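Side-chain contacts in aminoglycoside phosphotransferase (Mycobacterium smegmatis, PDB 6EF6), which phosphorylates (S)-1-amino-2-propanol as the kinase associated with a bacterial microcompartment for aminoacetone utilization: residues Gln73-Pro78 against Thr184-Arg189; Glu178-Asp183 against Arg311-Ala316; Arg213-Tyr218 against Phe258-Tyr263; Gln162-Thr165 against Gly169-Arg172. One frame throughout, in Å; residues are numbered along the deposited sequence.

Interaction 1: Gln73-Pro78 against Thr184-Arg189. With JFN ((2R)-1-methoxypropan-2-amine), chain C.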
loop_
_atom_site.group_PDB
_atom_site.type_symbol
_atom_site.label_atom_id
_atom_site.label_comp_id
_atom_site.label_asym_id
_atom_site.label_seq_id
_atom_site.Cartn_x
_atom_site.Cartn_y
_atom_site.Cartn_z
ATOM N N GLN A 73 -10.204 -9.486 -9.329
ATOM C CA GLN A 73 -10.800 -10.771 -9.015
ATOM C C GLN A 73 -9.978 -11.494 -7.959
ATOM O O GLN A 73 -8.749 -11.454 -7.974
ATOM C CB GLN A 73 -10.866 -11.621 -10.292
ATOM C CG GLN A 73 -11.198 -13.076 -10.057
ATOM C CD GLN A 73 -11.191 -13.886 -11.337
ATOM O OE1 GLN A 73 -11.676 -13.431 -12.374
ATOM N NE2 GLN A 73 -10.626 -15.090 -11.273
ATOM N N ASP A 74 -10.668 -12.129 -7.015
ATOM C CA ASP A 74 -10.140 -13.142 -6.111
ATOM C C ASP A 74 -9.288 -12.587 -4.966
ATOM O O ASP A 74 -8.906 -13.355 -4.085
ATOM C CB ASP A 74 -9.354 -14.253 -6.836
ATOM C CG ASP A 74 -10.265 -15.204 -7.595
ATOM O OD1 ASP A 74 -11.381 -15.477 -7.099
ATOM O OD2 ASP A 74 -9.877 -15.664 -8.692
ATOM N N TYR A 75 -8.987 -11.293 -4.929
ATOM C CA TYR A 75 -8.070 -10.810 -3.894
ATOM C C TYR A 75 -8.743 -10.728 -2.532
ATOM O O TYR A 75 -8.139 -11.124 -1.529
ATOM C CB TYR A 75 -7.486 -9.457 -4.287
ATOM C CG TYR A 75 -6.199 -9.019 -3.565
ATOM C CD1 TYR A 75 -5.025 -9.780 -3.653
ATOM C CD2 TYR A 75 -6.153 -7.816 -2.898
ATOM C CE1 TYR A 75 -3.838 -9.357 -3.038
ATOM C CE2 TYR A 75 -4.950 -7.381 -2.256
ATOM C CZ TYR A 75 -3.832 -8.157 -2.347
ATOM O OH TYR A 75 -2.639 -7.749 -1.771
ATOM N N HIS A 76 -9.984 -10.222 -2.459
ATOM C CA HIS A 76 -10.689 -10.141 -1.189
ATOM C C HIS A 76 -12.080 -10.735 -1.312
ATOM O O HIS A 76 -12.692 -10.707 -2.383
ATOM C CB HIS A 76 -10.915 -8.691 -0.766
ATOM C CG HIS A 76 -9.668 -7.946 -0.422
ATOM N ND1 HIS A 76 -8.773 -8.384 0.528
ATOM C CD2 HIS A 76 -9.205 -6.755 -0.869
ATOM C CE1 HIS A 76 -7.781 -7.504 0.618
ATOM N NE2 HIS A 76 -8.024 -6.511 -0.216
ATOM N N GLN A 77 -12.588 -11.203 -0.171
ATOM C CA GLN A 77 -14.001 -11.465 0.027
ATOM C C GLN A 77 -14.707 -10.197 0.478
ATOM O O GLN A 77 -14.085 -9.276 1.014
ATOM C CB GLN A 77 -14.181 -12.527 1.107
ATOM C CG GLN A 77 -13.517 -13.852 0.793
ATOM C CD GLN A 77 -13.980 -14.432 -0.527
ATOM O OE1 GLN A 77 -13.206 -14.540 -1.483
ATOM N NE2 GLN A 77 -15.251 -14.808 -0.588
ATOM N N PRO A 78 -16.025 -10.122 0.341
ATOM C CA PRO A 78 -16.696 -8.855 0.679
ATOM C C PRO A 78 -16.569 -8.450 2.136
ATOM O O PRO A 78 -16.444 -7.261 2.408
ATOM C CB PRO A 78 -18.156 -9.078 0.261
ATOM C CG PRO A 78 -18.141 -10.247 -0.625
ATOM C CD PRO A 78 -16.953 -11.101 -0.264
ATOM N N THR A 184 3.280 -19.215 2.511
ATOM C CA THR A 184 2.053 -18.811 1.830
ATOM C C THR A 184 2.218 -17.389 1.273
ATOM O O THR A 184 1.475 -16.472 1.630
ATOM C CB THR A 184 0.879 -18.914 2.810
ATOM O OG1 THR A 184 0.906 -20.200 3.466
ATOM C CG2 THR A 184 -0.436 -18.770 2.052
ATOM N N PRO A 185 3.177 -17.172 0.363
ATOM C CA PRO A 185 3.527 -15.800 -0.080
ATOM C C PRO A 185 2.437 -15.210 -0.965
ATOM O O PRO A 185 2.126 -15.745 -2.027
ATOM C CB PRO A 185 4.829 -16.011 -0.870
ATOM C CG PRO A 185 4.723 -17.441 -1.355
ATOM C CD PRO A 185 3.993 -18.198 -0.319
ATOM N N ARG A 186 1.894 -14.063 -0.560
ATOM C CA ARG A 186 0.699 -13.548 -1.233
ATOM C C ARG A 186 1.000 -13.088 -2.648
ATOM O O ARG A 186 0.113 -13.210 -3.518
ATOM C CB ARG A 186 0.178 -12.368 -0.416
ATOM C CG ARG A 186 -1.140 -11.802 -0.965
ATOM C CD ARG A 186 -1.871 -10.955 0.094
ATOM N NE ARG A 186 -2.216 -11.720 1.302
ATOM C CZ ARG A 186 -1.702 -11.522 2.508
ATOM N NH1 ARG A 186 -0.841 -10.559 2.766
ATOM N NH2 ARG A 186 -2.072 -12.335 3.464
ATOM N N TRP A 187 2.209 -12.581 -2.898
ATOM C CA TRP A 187 2.589 -12.109 -4.225
ATOM C C TRP A 187 3.562 -13.063 -4.907
ATOM O O TRP A 187 4.216 -12.689 -5.890
ATOM C CB TRP A 187 3.130 -10.690 -4.139
ATOM C CG TRP A 187 2.117 -9.646 -3.687
ATOM C CD1 TRP A 187 0.748 -9.751 -3.675
ATOM C CD2 TRP A 187 2.430 -8.341 -3.223
ATOM N NE1 TRP A 187 0.197 -8.567 -3.202
ATOM C CE2 TRP A 187 1.202 -7.684 -2.954
ATOM C CE3 TRP A 187 3.620 -7.640 -3.039
ATOM C CZ2 TRP A 187 1.149 -6.404 -2.469
ATOM C CZ3 TRP A 187 3.567 -6.357 -2.572
ATOM C CH2 TRP A 187 2.321 -5.754 -2.278
ATOM N N GLY A 188 3.605 -14.297 -4.444
ATOM C CA GLY A 188 4.485 -15.298 -5.030
ATOM C C GLY A 188 5.900 -15.211 -4.472
ATOM O O GLY A 188 6.200 -14.485 -3.545
ATOM N N ARG A 189 6.787 -15.988 -5.091
ATOM C CA ARG A 189 8.173 -16.110 -4.630
ATOM C C ARG A 189 9.072 -15.142 -5.381
ATOM O O ARG A 189 9.109 -15.182 -6.619
ATOM C CB ARG A 189 8.675 -17.536 -4.890
ATOM C CG ARG A 189 8.003 -18.613 -4.006
ATOM C CD ARG A 189 8.416 -20.069 -4.295
ATOM N NE ARG A 189 9.856 -20.359 -4.368
ATOM C CZ ARG A 189 10.660 -20.569 -3.329
ATOM N NH1 ARG A 189 10.198 -20.514 -2.075
ATOM N NH2 ARG A 189 11.936 -20.838 -3.564
HETATM C C07 JFN C . 2.021 -1.390 -8.605
HETATM C C08 JFN C . 1.795 -3.639 -5.669
HETATM C C09 JFN C . 2.057 -2.415 -6.537
HETATM C C15 JFN C . 1.937 -3.249 -4.208
HETATM N N04 JFN C . 0.430 -4.088 -5.827
HETATM O O02 JFN C . 2.106 -2.612 -7.911
#
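The phenol oxygen of Tyr75 meets the indole N-H of Trp187, joining the loop between strand 64-70 and helix 78-94 to the loop after helix 177-180 in this protein-kinase-like fold. The indole NE1 of Trp187 donates to OH of Tyr75 over 3.3 Å, with an N-H...O angle of 153°; the phenol oxygen sits at the indole edge, tilted slightly from its plane. Arg186 adds a van der Waals contact with the same phenol: its CD lies 3.8 Å from OH and 4.0 Å from CE1 of Tyr75, the two side chains crossing at about a right angle. A bend at chi3 (-60°) then turns the guanidinium, whose plane stands 85° from the tyrosine ring, toward the carbonyl of Ser174 and the rings of Phe173 and Trp175. OH of Tyr75 is also hydrogen-bonded to OD1 of Asp255, so two polar partners hold the tip of the phenol.

Farther along its six-membered ring, Trp187 lines the pocket of (2R)-1-methoxypropan-2-amine, bringing CH2 within 3.2 Å of the ligand methyl C15. One residue therefore bonds Tyr75 through its five-membered ring and makes a tight contact with the ligand methyl at its far end. Behind these side chains, a type I turn from Pro185 to Gly188 sets the backbone, while CD2 of Tyr75 rests 3.5 Å above the plane of the His76 ring, toward its rim.

Interaction 2: Glu178-Asp183 against Arg311-Ala316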
loop_
_atom_site.group_PDB
_atom_site.type_symbol
_atom_site.label_atom_id
_atom_site.label_comp_id
_atom_site.label_asym_id
_atom_site.label_seq_id
_atom_site.Cartn_x
_atom_site.Cartn_y
_atom_site.Cartn_z
ATOM N N GLU A 178 5.023 -15.574 7.123
ATOM C CA GLU A 178 4.364 -16.610 6.329
ATOM C C GLU A 178 3.787 -16.062 5.023
ATOM O O GLU A 178 3.935 -16.678 3.958
ATOM C CB GLU A 178 3.264 -17.265 7.163
ATOM C CG GLU A 178 2.440 -18.256 6.300
ATOM C CD GLU A 178 1.428 -19.051 7.063
ATOM O OE1 GLU A 178 1.359 -18.901 8.299
ATOM O OE2 GLU A 178 0.683 -19.803 6.389
ATOM N N HIS A 179 3.131 -14.914 5.076
ATOM C CA HIS A 179 2.386 -14.425 3.926
ATOM C C HIS A 179 3.190 -13.459 3.084
ATOM O O HIS A 179 2.700 -13.016 2.043
ATOM C CB HIS A 179 1.041 -13.799 4.346
ATOM C CG HIS A 179 0.104 -14.788 4.945
ATOM N ND1 HIS A 179 0.076 -15.071 6.290
ATOM C CD2 HIS A 179 -0.752 -15.668 4.363
ATOM C CE1 HIS A 179 -0.819 -16.019 6.526
ATOM N NE2 HIS A 179 -1.312 -16.418 5.369
ATOM N N CYS A 180 4.411 -13.116 3.501
ATOM C CA CYS A 180 5.302 -12.316 2.682
ATOM C C CYS A 180 6.336 -13.178 1.967
ATOM O O CYS A 180 6.408 -13.183 0.736
ATOM C CB CYS A 180 6.034 -11.282 3.558
ATOM S SG CYS A 180 4.989 -9.955 4.263
ATOM N N LEU A 181 7.145 -13.897 2.733
ATOM C CA LEU A 181 8.311 -14.635 2.249
ATOM C C LEU A 181 8.301 -16.095 2.639
ATOM O O LEU A 181 9.133 -16.855 2.122
ATOM C CB LEU A 181 9.588 -13.980 2.789
ATOM C CG LEU A 181 9.719 -12.502 2.463
ATOM C CD1 LEU A 181 10.943 -11.942 3.165
ATOM C CD2 LEU A 181 9.846 -12.289 0.979
ATOM N N GLY A 182 7.390 -16.550 3.484
ATOM C CA GLY A 182 7.384 -17.915 3.959
ATOM C C GLY A 182 6.555 -18.876 3.126
ATOM O O GLY A 182 6.608 -18.848 1.896
ATOM N N ASP A 183 5.741 -19.661 3.795
ATOM C CA ASP A 183 5.068 -20.777 3.146
ATOM C C ASP A 183 3.827 -20.412 2.344
ATOM O O ASP A 183 3.380 -21.225 1.531
ATOM C CB ASP A 183 4.634 -21.798 4.204
ATOM C CG ASP A 183 5.774 -22.658 4.676
ATOM O OD1 ASP A 183 6.748 -22.825 3.906
ATOM O OD2 ASP A 183 5.695 -23.170 5.816
ATOM N N ARG A 311 11.364 -4.528 -0.633
ATOM C CA ARG A 311 12.081 -4.808 -1.868
ATOM C C ARG A 311 11.840 -6.226 -2.354
ATOM O O ARG A 311 11.561 -6.447 -3.528
ATOM C CB ARG A 311 13.556 -4.601 -1.651
ATOM C CG ARG A 311 14.403 -4.653 -2.930
ATOM C CD ARG A 311 14.225 -3.389 -3.787
ATOM N NE ARG A 311 15.009 -3.455 -5.019
ATOM C CZ ARG A 311 15.312 -2.429 -5.801
ATOM N NH1 ARG A 311 14.924 -1.210 -5.437
ATOM N NH2 ARG A 311 16.029 -2.596 -6.874
ATOM N N LEU A 312 11.949 -7.229 -1.463
ATOM C CA LEU A 312 11.735 -8.617 -1.870
ATOM C C LEU A 312 10.302 -8.830 -2.291
ATOM O O LEU A 312 10.033 -9.555 -3.232
ATOM C CB LEU A 312 12.137 -9.589 -0.760
ATOM C CG LEU A 312 13.618 -9.655 -0.426
ATOM C CD1 LEU A 312 13.823 -10.660 0.752
ATOM C CD2 LEU A 312 14.379 -10.103 -1.636
ATOM N N LEU A 313 9.356 -8.256 -1.531
ATOM C CA LEU A 313 7.968 -8.359 -1.911
ATOM C C LEU A 313 7.689 -7.810 -3.298
ATOM O O LEU A 313 6.905 -8.381 -4.053
ATOM C CB LEU A 313 7.064 -7.716 -0.877
ATOM C CG LEU A 313 6.768 -8.542 0.344
ATOM C CD1 LEU A 313 6.275 -7.652 1.475
ATOM C CD2 LEU A 313 5.766 -9.686 0.058
ATOM N N LEU A 314 8.235 -6.625 -3.594
ATOM C CA LEU A 314 8.019 -6.025 -4.906
ATOM C C LEU A 314 8.733 -6.764 -6.019
ATOM O O LEU A 314 8.250 -6.786 -7.149
ATOM C CB LEU A 314 8.390 -4.537 -4.882
ATOM C CG LEU A 314 7.489 -3.674 -3.995
ATOM C CD1 LEU A 314 8.013 -2.244 -4.022
ATOM C CD2 LEU A 314 6.048 -3.739 -4.418
ATOM N N LEU A 315 9.862 -7.397 -5.714
ATOM C CA LEU A 315 10.503 -8.264 -6.698
ATOM C C LEU A 315 9.632 -9.490 -7.007
ATOM O O LEU A 315 9.454 -9.840 -8.164
ATOM C CB LEU A 315 11.862 -8.681 -6.130
ATOM C CG LEU A 315 12.732 -9.594 -6.996
ATOM C CD1 LEU A 315 13.014 -9.030 -8.389
ATOM C CD2 LEU A 315 14.063 -9.862 -6.280
ATOM N N ALA A 316 9.007 -10.056 -5.963
ATOM C CA ALA A 316 8.035 -11.124 -6.183
ATOM C C ALA A 316 6.870 -10.633 -7.025
ATOM O O ALA A 316 6.458 -11.307 -7.972
ATOM C CB ALA A 316 7.551 -11.613 -4.834
#
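Cys180, at the end of helix 177-180, brings its CA to 6.6 Å from the CA of Leu313, one turn of helix 303-320 lying against the point where the chain leaves the shorter helix. Both methyls of Leu313 are engaged there. CD1 faces the sulfur of Cys180 at 3.8 Å, whereas CD2 nestles against the backbone, 3.6 Å from Cys180 O and close to its CA. Next in the chain, Leu181 is already outside the helix, and its side chain runs at about a right angle to that of Leu312. Its branches divide the work: CD2 meets CB of Leu312 at 3.9 Å, and CD1 meets CD1 of Leu312 at 4.0 Å. Gln208 of helix 198-218 borders both leucines, and Leu309, also from helix 303-320, touches Cys180 and Leu181. The buried contact rests on methyl, methylene and thiol surfaces and the backbone of Cys180, so it is held by dispersion and the burial of largely apolar surface, with no hydrogen bond across it.

Interaction 3: Arg213-Tyr218 against Phe258-Tyr263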
loop_
_atom_site.group_PDB
_atom_site.type_symbol
_atom_site.label_atom_id
_atom_site.label_comp_id
_atom_site.label_asym_id
_atom_site.label_seq_id
_atom_site.Cartn_x
_atom_site.Cartn_y
_atom_site.Cartn_z
ATOM N N ARG A 213 15.811 -13.541 10.956
ATOM C CA ARG A 213 16.326 -13.578 12.322
ATOM C C ARG A 213 16.097 -12.247 13.037
ATOM O O ARG A 213 15.746 -12.226 14.216
ATOM C CB ARG A 213 17.820 -13.935 12.325
ATOM C CG ARG A 213 18.120 -15.372 11.894
ATOM C CD ARG A 213 19.599 -15.546 11.484
ATOM N NE ARG A 213 20.549 -14.836 12.331
ATOM C CZ ARG A 213 21.778 -14.486 11.958
ATOM N NH1 ARG A 213 22.562 -13.842 12.813
ATOM N NH2 ARG A 213 22.226 -14.770 10.733
ATOM N N LYS A 214 16.239 -11.142 12.341
ATOM C CA LYS A 214 16.016 -9.840 12.959
ATOM C C LYS A 214 14.557 -9.642 13.290
ATOM O O LYS A 214 14.233 -9.117 14.358
ATOM C CB LYS A 214 16.543 -8.719 12.071
ATOM C CG LYS A 214 18.045 -8.777 11.975
ATOM C CD LYS A 214 18.660 -7.582 11.356
ATOM C CE LYS A 214 18.304 -6.252 12.008
ATOM N NZ LYS A 214 18.720 -6.145 13.438
ATOM N N LEU A 215 13.660 -10.085 12.426
ATOM C CA LEU A 215 12.236 -10.012 12.710
ATOM C C LEU A 215 11.824 -10.904 13.862
ATOM O O LEU A 215 10.972 -10.513 14.671
ATOM C CB LEU A 215 11.400 -10.325 11.474
ATOM C CG LEU A 215 11.456 -9.307 10.324
ATOM C CD1 LEU A 215 10.816 -9.904 9.103
ATOM C CD2 LEU A 215 10.730 -8.007 10.706
ATOM N N GLU A 216 12.438 -12.081 14.001
ATOM C CA GLU A 216 12.130 -12.945 15.126
ATOM C C GLU A 216 12.550 -12.299 16.429
ATOM O O GLU A 216 11.851 -12.424 17.444
ATOM C CB GLU A 216 12.810 -14.300 14.948
ATOM C CG GLU A 216 12.113 -15.172 13.917
ATOM C CD GLU A 216 12.796 -16.527 13.733
ATOM O OE1 GLU A 216 13.976 -16.678 14.142
ATOM O OE2 GLU A 216 12.141 -17.431 13.171
ATOM N N GLU A 217 13.709 -11.641 16.449
ATOM C CA GLU A 217 14.183 -10.978 17.652
ATOM C C GLU A 217 13.327 -9.747 17.988
ATOM O O GLU A 217 12.993 -9.507 19.164
ATOM C CB GLU A 217 15.643 -10.600 17.447
ATOM C CG GLU A 217 16.365 -9.785 18.541
ATOM C CD GLU A 217 17.796 -9.407 18.104
ATOM O OE1 GLU A 217 17.967 -8.787 17.022
ATOM O OE2 GLU A 217 18.761 -9.767 18.812
ATOM N N TYR A 218 12.977 -8.961 16.972
ATOM C CA TYR A 218 12.128 -7.773 17.126
ATOM C C TYR A 218 10.760 -8.153 17.666
ATOM O O TYR A 218 10.207 -7.466 18.519
ATOM C CB TYR A 218 12.040 -7.106 15.761
ATOM C CG TYR A 218 11.349 -5.778 15.664
ATOM C CD1 TYR A 218 11.827 -4.678 16.344
ATOM C CD2 TYR A 218 10.254 -5.615 14.829
ATOM C CE1 TYR A 218 11.249 -3.442 16.169
ATOM C CE2 TYR A 218 9.666 -4.361 14.674
ATOM C CZ TYR A 218 10.181 -3.313 15.334
ATOM O OH TYR A 218 9.538 -2.093 15.105
ATOM N N PHE A 258 -2.857 -6.795 9.056
ATOM C CA PHE A 258 -1.993 -6.860 10.225
ATOM C C PHE A 258 -0.573 -7.020 9.770
ATOM O O PHE A 258 -0.301 -7.837 8.908
ATOM C CB PHE A 258 -2.486 -7.983 11.144
ATOM C CG PHE A 258 -3.859 -7.716 11.659
ATOM C CD1 PHE A 258 -4.063 -6.820 12.699
ATOM C CD2 PHE A 258 -4.961 -8.302 11.057
ATOM C CE1 PHE A 258 -5.338 -6.561 13.172
ATOM C CE2 PHE A 258 -6.251 -8.015 11.527
ATOM C CZ PHE A 258 -6.418 -7.132 12.580
ATOM N N GLY A 259 0.333 -6.270 10.352
ATOM C CA GLY A 259 1.734 -6.328 9.977
ATOM C C GLY A 259 2.575 -5.490 10.917
ATOM O O GLY A 259 2.048 -4.926 11.873
ATOM N N TRP A 260 3.881 -5.434 10.666
ATOM C CA TRP A 260 4.720 -4.554 11.482
ATOM C C TRP A 260 4.439 -3.100 11.189
ATOM O O TRP A 260 4.451 -2.707 10.014
ATOM C CB TRP A 260 6.197 -4.891 11.318
ATOM C CG TRP A 260 6.596 -6.217 11.903
ATOM C CD1 TRP A 260 6.886 -6.461 13.220
ATOM C CD2 TRP A 260 6.682 -7.491 11.250
ATOM N NE1 TRP A 260 7.163 -7.774 13.424
ATOM C CE2 TRP A 260 7.060 -8.438 12.231
ATOM C CE3 TRP A 260 6.554 -7.911 9.912
ATOM C CZ2 TRP A 260 7.227 -9.784 11.959
ATOM C CZ3 TRP A 260 6.717 -9.276 9.656
ATOM C CH2 TRP A 260 7.098 -10.172 10.664
ATOM N N TYR A 261 4.266 -2.287 12.235
ATOM C CA TYR A 261 4.030 -0.861 11.996
ATOM C C TYR A 261 5.071 -0.256 11.055
ATOM O O TYR A 261 4.734 0.489 10.127
ATOM C CB TYR A 261 3.954 -0.074 13.315
ATOM C CG TYR A 261 2.720 -0.387 14.123
ATOM C CD1 TYR A 261 1.465 -0.132 13.640
ATOM C CD2 TYR A 261 2.812 -0.995 15.339
ATOM C CE1 TYR A 261 0.317 -0.447 14.399
ATOM C CE2 TYR A 261 1.699 -1.318 16.098
ATOM C CZ TYR A 261 0.447 -1.056 15.584
ATOM O OH TYR A 261 -0.669 -1.376 16.370
ATOM N N PHE A 262 6.350 -0.521 11.302
ATOM C CA PHE A 262 7.396 0.106 10.500
ATOM C C PHE A 262 7.595 -0.506 9.126
ATOM O O PHE A 262 8.333 0.061 8.303
ATOM C CB PHE A 262 8.634 0.366 11.360
ATOM C CG PHE A 262 8.326 1.388 12.410
ATOM C CD1 PHE A 262 8.160 2.713 12.006
ATOM C CD2 PHE A 262 8.108 1.088 13.721
ATOM C CE1 PHE A 262 7.796 3.683 12.910
ATOM C CE2 PHE A 262 7.716 2.063 14.619
ATOM C CZ PHE A 262 7.574 3.342 14.208
ATOM N N TYR A 263 6.893 -1.597 8.797
ATOM C CA TYR A 263 6.821 -1.979 7.398
ATOM C C TYR A 263 6.226 -0.859 6.563
ATOM O O TYR A 263 6.569 -0.726 5.397
ATOM C CB TYR A 263 6.013 -3.283 7.283
ATOM C CG TYR A 263 5.704 -3.698 5.859
ATOM C CD1 TYR A 263 6.703 -3.997 4.931
ATOM C CD2 TYR A 263 4.405 -3.771 5.418
ATOM C CE1 TYR A 263 6.414 -4.335 3.635
ATOM C CE2 TYR A 263 4.091 -4.138 4.095
ATOM C CZ TYR A 263 5.113 -4.405 3.227
ATOM O OH TYR A 263 4.811 -4.756 1.934
HETATM O O HOH W 1 7.143 -2.224 13.572
#
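Tyr218, on the last turn of helix 198-218, reaches from its backbone past Trp260 to Phe262. At CB the chain sends CG anti to the backbone N (chi1 -173°), which aims the ring at the segment 258-263. One side of the phenol then slides along the indole: CD2 and CE2 each come to 3.8 Å from Trp260 CD1, an oblique aromatic pair with planes 39° apart. The tip has apolar and polar neighbours. OH of Tyr218 sits at the edge of the Phe262 ring, 3.8 Å from CD2, and receives a hydrogen bond of 2.8 Å from a water that lies in the phenol plane. That water in turn accepts from the backbone N of Phe262 at 2.9 Å, tying helix to loop; OD2 of Asp299 is a further hydrogen-bonding partner of the same hydroxyl.

One turn earlier, Leu215 covers a face of Trp260. Its CD2 stands 3.9 Å from the centroid of the six-membered ring and 7° off the normal, a well-centred CH-pi contact, while CD1 lies 4.0 Å from CH2 at the ring's far end. NE1 of Trp260 is held by the carbonyl of Gly219, just past the helix. The arrangement belongs to the C-terminal lobe of the kinase-like fold, where helix 198-218 packs on the segment that follows the sodium-binding Asp252 in the chain.

Interaction 4: Gln162-Thr165 against Gly169-Arg172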
loop_
_atom_site.group_PDB
_atom_site.type_symbol
_atom_site.label_atom_id
_atom_site.label_comp_id
_atom_site.label_asym_id
_atom_site.label_seq_id
_atom_site.Cartn_x
_atom_site.Cartn_y
_atom_site.Cartn_z
ATOM N N GLN A 162 -3.515 1.876 17.030
ATOM C CA GLN A 162 -3.177 1.422 18.377
ATOM C C GLN A 162 -4.286 1.650 19.380
ATOM O O GLN A 162 -4.353 0.929 20.388
ATOM C CB GLN A 162 -1.946 2.157 18.870
ATOM C CG GLN A 162 -0.699 1.680 18.157
ATOM C CD GLN A 162 0.514 1.661 19.036
ATOM O OE1 GLN A 162 1.179 2.682 19.224
ATOM N NE2 GLN A 162 0.813 0.495 19.589
ATOM N N ARG A 163 -5.142 2.644 19.179
ATOM C CA ARG A 163 -6.170 2.892 20.179
ATOM C C ARG A 163 -7.552 2.416 19.758
ATOM O O ARG A 163 -8.443 2.325 20.604
ATOM C CB ARG A 163 -6.181 4.374 20.518
ATOM C CG ARG A 163 -6.720 5.282 19.469
ATOM C CD ARG A 163 -6.662 6.754 19.923
ATOM N NE ARG A 163 -6.419 7.659 18.796
ATOM C CZ ARG A 163 -7.363 8.239 18.054
ATOM N NH1 ARG A 163 -6.998 9.028 17.046
ATOM N NH2 ARG A 163 -8.656 8.041 18.307
ATOM N N TRP A 164 -7.722 2.024 18.505
ATOM C CA TRP A 164 -9.050 1.729 17.976
ATOM C C TRP A 164 -9.468 0.352 18.429
ATOM O O TRP A 164 -8.794 -0.642 18.137
ATOM C CB TRP A 164 -9.028 1.782 16.445
ATOM C CG TRP A 164 -10.376 1.548 15.772
ATOM C CD1 TRP A 164 -11.605 2.038 16.180
ATOM C CD2 TRP A 164 -10.621 0.787 14.595
ATOM N NE1 TRP A 164 -12.590 1.619 15.322
ATOM C CE2 TRP A 164 -12.010 0.863 14.333
ATOM C CE3 TRP A 164 -9.800 0.047 13.724
ATOM C CZ2 TRP A 164 -12.583 0.220 13.252
ATOM C CZ3 TRP A 164 -10.376 -0.582 12.653
ATOM C CH2 TRP A 164 -11.748 -0.478 12.420
ATOM N N THR A 165 -10.621 0.285 19.078
ATOM C CA THR A 165 -11.225 -0.994 19.376
ATOM C C THR A 165 -11.998 -1.453 18.145
ATOM O O THR A 165 -12.968 -0.807 17.735
ATOM C CB THR A 165 -12.118 -0.861 20.606
ATOM O OG1 THR A 165 -11.284 -0.498 21.716
ATOM C CG2 THR A 165 -12.854 -2.168 20.899
ATOM N N GLY A 169 -16.205 -9.145 14.546
ATOM C CA GLY A 169 -16.159 -9.697 13.211
ATOM C C GLY A 169 -15.174 -9.048 12.260
ATOM O O GLY A 169 -15.115 -9.463 11.109
ATOM N N PHE A 170 -14.389 -8.072 12.705
ATOM C CA PHE A 170 -13.357 -7.491 11.847
ATOM C C PHE A 170 -12.450 -8.590 11.319
ATOM O O PHE A 170 -12.036 -9.484 12.055
ATOM C CB PHE A 170 -12.504 -6.535 12.670
ATOM C CG PHE A 170 -11.518 -5.740 11.860
ATOM C CD1 PHE A 170 -11.904 -4.527 11.348
ATOM C CD2 PHE A 170 -10.213 -6.156 11.694
ATOM C CE1 PHE A 170 -11.033 -3.775 10.595
ATOM C CE2 PHE A 170 -9.323 -5.381 10.960
ATOM C CZ PHE A 170 -9.748 -4.187 10.446
ATOM N N GLY A 171 -12.113 -8.511 10.033
ATOM C CA GLY A 171 -11.264 -9.493 9.411
ATOM C C GLY A 171 -10.423 -8.891 8.310
ATOM O O GLY A 171 -10.982 -8.369 7.337
ATOM N N ARG A 172 -9.106 -8.941 8.472
ATOM C CA ARG A 172 -8.207 -8.575 7.385
ATOM C C ARG A 172 -7.033 -9.545 7.385
ATOM O O ARG A 172 -6.704 -10.130 8.414
ATOM C CB ARG A 172 -7.633 -7.158 7.497
ATOM C CG ARG A 172 -8.664 -6.058 7.399
ATOM C CD ARG A 172 -9.242 -5.913 5.994
ATOM N NE ARG A 172 -8.212 -5.604 5.009
ATOM C CZ ARG A 172 -8.418 -5.337 3.730
ATOM N NH1 ARG A 172 -9.629 -5.361 3.207
ATOM N NH2 ARG A 172 -7.417 -5.023 2.975
#
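Trp164 and Phe170 form an aromatic pair at the surface, between the end of helix 147-163 and the loop that follows it. The geometry is offset edge-to-face: the edge of the tryptophan six-membered ring is directed at the face of Phe170, with centroids 5.7 Å apart and planes at 88°. Its outer carbons do the touching, CH2 lying 3.8 Å and CZ3 3.9 Å from CE1 of Phe170, so the indole meets the phenylalanine near its rim. Both side chains leave their backbones with CG opposite the backbone N (chi1 -178° for Trp164, -173° for Phe170), which extends them toward each other across the few residues between.

Further ring and apolar contacts come from elsewhere: Trp87 of helix 78-94 stacks on Trp164, and Leu227 touches both rings of the pair.

Hydrogen bonds play no part between the two segments themselves. Around them, Gly171 N bonds to OG of Ser83, and the guanidinium of Arg172 reaches the carbonyls of Glu80, Asp254 and Cys256, anchoring the loop beside the rings. An edge-to-face aromatic pair thus ties the C-terminal end of helix 147-163 to the loop after it, beside helix 78-94, which follows strand 64-70 of the five-stranded antiparallel sheet of the kinase-like fold.

Interactions 1 and 2 have centres 12 Å apart and are stitched together by Arg186 N to His179 O at 2.9 Å and Thr184 OG1 to Glu178 OE2 at 3.0 Å, both probable hydrogen bonds. Interaction 1 reaches the ligand pocket directly through Trp187, which shares it with Glu53, Arg310 and Trp317; the side chain of Leu313 in interaction 2 stands behind, about 8 Å from the ligand. Tyr263 OH packs on Leu313 CD1 at 3.3 Å, connecting interaction 3, and also bonds to Arg310. Interaction 4 is nested inside the chain loop that interaction 1 closes; Arg172 NH2 touches His76 CE1, while Phe170 CE2 meets Phe258 CZ at 3.8 Å.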